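Local coordinates for thiol-disulfide isomerase and thioredoxins (Corynebacterium glutamicum, PDB 3LOR), which probably acts as a thioredoxin-fold thiol-disulfide oxidoreductase or isomerase of the TlpA-like family, and can bind calcium, at residues F38-P43 / P82-V87. Sequence-based numbering, arbitrary orientation.
Sequences FQMLCP and PEALKV
Met40, built as selenomethionine, holds CG between its backbone N and carbonyl carbon (chi1 56°), runs extended through chi2 at 180° and bends at chi3, -60°. The straight part carries SE across to helix 82-91, and the bend turns CE to the carbonyl oxygen of Ala84, while SE sits by Leu85 N. The distances support this reading: SE is 3.6 Å from Leu85 N and 3.8 Å from Ala84 CB, while CE lies 3.3 Å from Ala84 O. The CB of Ala84 points toward the loop, and the selenium packs on this methyl as well as reaching the helix backbone at Leu85 N. The CA atoms of Met40 and Leu85, the nearest pair between the segments, are 6.9 Å apart.

A second, purely apolar touch lies beside the first. Leu85 reaches out with CD2, which comes to 3.9 Å from Phe38 CZ and 4.1 Å from Phe38 CE1, meeting the far end of the ring obliquely. No hydrogen bond joins the two segments; some 171 Å² is buried, summed over both, and all four touching residues are buried.

The loop is anchored separately: the backbone N-H of Met40 is hydrogen-bonded to His71 NE2, and a type I turn from Gln39 to Cys42 leads to the N-cap of helix 43-59. Cys42, the N-cap, and Cys45, both free thiols here, make a CxxC sequence, consistent with a thioredoxin-type redox site. Phe38, at the end of strand 32-38, also packs on Cys45 and Val50 of helix 43-59. Helix 82-91 thus packs against Phe38 and the loop after strand 32-38, where Phe88 touches both Phe38 and Met40, and against strand 98-101, where Leu85 meets Val98 and Val100.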
ATOM      1  N   PHE A  38     -15.014  10.934 -14.478  1.00 11.55           N
ATOM      2  CA  PHE A  38     -15.077   9.539 -14.152  1.00 11.89           C
ATOM      3  C   PHE A  38     -16.249   8.778 -14.719  1.00 11.62           C
ATOM      4  O   PHE A  38     -17.215   9.344 -15.116  1.00 11.87           O
ATOM      5  CB  PHE A  38     -15.028   9.342 -12.650  1.00 11.71           C
ATOM      6  CG  PHE A  38     -16.276   9.707 -11.961  1.00 11.09           C
ATOM      7  CD1 PHE A  38     -17.095   8.745 -11.475  1.00  9.32           C
ATOM      8  CD2 PHE A  38     -16.638  11.015 -11.812  1.00  8.56           C
ATOM      9  CE1 PHE A  38     -18.216   9.084 -10.858  1.00 10.01           C
ATOM     10  CE2 PHE A  38     -17.762  11.345 -11.194  1.00  8.73           C
ATOM     11  CZ  PHE A  38     -18.559  10.398 -10.719  1.00  8.03           C
ATOM     12  N   GLN A  39     -16.129   7.471 -14.715  1.00 11.56           N
ATOM     13  CA  GLN A  39     -17.247   6.580 -14.919  1.00 11.87           C
ATOM     14  C   GLN A  39     -17.383   5.762 -13.651  1.00 12.22           C
ATOM     15  O   GLN A  39     -16.411   5.367 -13.083  1.00 11.95           O
ATOM     16  CB  GLN A  39     -17.060   5.683 -16.146  1.00 11.94           C
ATOM     17  CG  GLN A  39     -17.569   6.258 -17.421  1.00 11.32           C
ATOM     18  CD  GLN A  39     -17.439   5.365 -18.620  1.00 13.19           C
ATOM     19  OE1 GLN A  39     -18.097   5.578 -19.590  1.00 12.88           O
ATOM     20  NE2 GLN A  39     -16.602   4.377 -18.553  1.00 13.82           N
HETATM   21  N   MSE A  40     -18.597   5.522 -13.213  1.00 12.05           N
HETATM   22  CA  MSE A  40     -18.825   4.789 -11.986  1.00 12.29           C
HETATM   23  C   MSE A  40     -18.348   3.350 -12.016  1.00 12.16           C
HETATM   24  O   MSE A  40     -18.126   2.780 -11.014  1.00 11.64           O
HETATM   25  CB  MSE A  40     -20.274   4.889 -11.513  1.00 12.73           C
HETATM   26  CG  MSE A  40     -21.325   4.462 -12.495  1.00 14.23           C
HETATM   27 SE   MSE A  40     -23.096   4.589 -11.898  1.00 23.81          SE
HETATM   28  CE  MSE A  40     -22.951   3.438 -10.476  1.00 18.48           C
ATOM     29  N   LEU A  41     -18.235   2.779 -13.196  1.00 11.77           N
ATOM     30  CA  LEU A  41     -17.831   1.403 -13.350  1.00 12.03           C
ATOM     31  C   LEU A  41     -16.455   1.188 -13.936  1.00 12.68           C
ATOM     32  O   LEU A  41     -16.167   0.141 -14.398  1.00 14.02           O
ATOM     33  CB  LEU A  41     -18.866   0.583 -14.105  1.00 11.24           C
ATOM     34  CG  LEU A  41     -20.241   0.407 -13.493  1.00 11.22           C
ATOM     35  CD1 LEU A  41     -21.243  -0.168 -14.363  1.00  8.76           C
ATOM     36  CD2 LEU A  41     -20.226  -0.246 -12.177  1.00 10.26           C
ATOM     37  N   CYS A  42     -15.616   2.189 -13.909  1.00 13.16           N
ATOM     38  CA  CYS A  42     -14.279   2.092 -14.409  1.00 13.66           C
ATOM     39  C   CYS A  42     -13.350   1.863 -13.234  1.00 13.20           C
ATOM     40  O   CYS A  42     -13.402   2.544 -12.263  1.00 12.58           O
ATOM     41  CB  CYS A  42     -13.925   3.356 -15.174  1.00 13.91           C
ATOM     42  SG  CYS A  42     -12.238   3.709 -15.265  1.00 19.81           S
ATOM     43  N   PRO A  43     -12.513   0.861 -13.348  1.00 12.79           N
ATOM     44  CA  PRO A  43     -11.654   0.443 -12.257  1.00 12.54           C
ATOM     45  C   PRO A  43     -10.685   1.514 -11.837  1.00 13.04           C
ATOM     46  O   PRO A  43     -10.450   1.660 -10.679  1.00 12.85           O
ATOM     47  CB  PRO A  43     -10.902  -0.727 -12.854  1.00 12.56           C
ATOM     48  CG  PRO A  43     -11.715  -1.175 -13.929  1.00 12.15           C
ATOM     49  CD  PRO A  43     -12.372  -0.020 -14.500  1.00 12.74           C
ATOM     50  N   PRO A  82     -28.058   8.408 -14.238  1.00 13.46           N
ATOM     51  CA  PRO A  82     -27.992   9.330 -13.133  1.00 13.16           C
ATOM     52  C   PRO A  82     -28.546   8.735 -11.863  1.00 12.86           C
ATOM     53  O   PRO A  82     -28.036   9.065 -10.842  1.00 13.01           O
ATOM     54  CB  PRO A  82     -28.820  10.487 -13.627  1.00 13.26           C
ATOM     55  CG  PRO A  82     -28.601  10.489 -15.044  1.00 13.28           C
ATOM     56  CD  PRO A  82     -28.402   9.107 -15.475  1.00 13.27           C
ATOM     57  N   GLU A  83     -29.557   7.893 -11.930  1.00 12.50           N
ATOM     58  CA  GLU A  83     -30.053   7.193 -10.755  1.00 12.64           C
ATOM     59  C   GLU A  83     -29.051   6.238 -10.154  1.00 12.90           C
ATOM     60  O   GLU A  83     -28.874   6.197  -8.977  1.00 12.38           O
ATOM     61  CB  GLU A  83     -31.320   6.440 -11.080  1.00 12.26           C
ATOM     62  N   ALA A  84     -28.382   5.486 -11.002  1.00 13.29           N
ATOM     63  CA  ALA A  84     -27.302   4.606 -10.601  1.00 12.86           C
ATOM     64  C   ALA A  84     -26.139   5.383 -10.009  1.00 12.69           C
ATOM     65  O   ALA A  84     -25.529   4.951  -9.096  1.00 12.12           O
ATOM     66  CB  ALA A  84     -26.848   3.816 -11.740  1.00 13.18           C
ATOM     67  N   LEU A  85     -25.861   6.539 -10.558  1.00 12.83           N
ATOM     68  CA  LEU A  85     -24.847   7.410 -10.036  1.00 13.24           C
ATOM     69  C   LEU A  85     -25.156   7.877  -8.634  1.00 13.01           C
ATOM     70  O   LEU A  85     -24.285   8.005  -7.840  1.00 12.84           O
ATOM     71  CB  LEU A  85     -24.694   8.614 -10.929  1.00 13.13           C
ATOM     72  CG  LEU A  85     -23.430   9.439 -11.105  1.00 14.08           C
ATOM     73  CD1 LEU A  85     -23.770  10.854 -11.218  1.00 13.73           C
ATOM     74  CD2 LEU A  85     -22.265   9.202 -10.238  1.00 11.88           C
ATOM     75  N   LYS A  86     -26.409   8.151  -8.362  1.00 13.33           N
ATOM     76  CA  LYS A  86     -26.792   8.600  -7.059  1.00 13.22           C
ATOM     77  C   LYS A  86     -26.516   7.559  -6.011  1.00 13.07           C
ATOM     78  O   LYS A  86     -26.141   7.873  -4.930  1.00 13.20           O
ATOM     79  CB  LYS A  86     -28.233   8.995  -7.044  1.00 13.34           C
ATOM     80  CG  LYS A  86     -28.461  10.424  -7.381  1.00 14.52           C
ATOM     81  CD  LYS A  86     -29.756  10.608  -8.058  1.00 13.27           C
ATOM     82  CE  LYS A  86     -30.180  12.015  -7.998  1.00 14.36           C
ATOM     83  NZ  LYS A  86     -31.303  12.218  -8.899  1.00 15.76           N
ATOM     84  N   VAL A  87     -26.737   6.316  -6.362  1.00 12.74           N
ATOM     85  CA  VAL A  87     -26.388   5.185  -5.535  1.00 12.76           C
ATOM     86  C   VAL A  87     -24.896   5.002  -5.354  1.00 12.51           C
ATOM     87  O   VAL A  87     -24.460   4.699  -4.303  1.00 12.50           O
ATOM     88  CB  VAL A  87     -27.014   3.887  -6.029  1.00 12.62           C
ATOM     89  CG1 VAL A  87     -26.621   2.795  -5.151  1.00 13.11           C
ATOM     90  CG2 VAL A  87     -28.477   4.001  -6.081  1.00 11.76           C
TER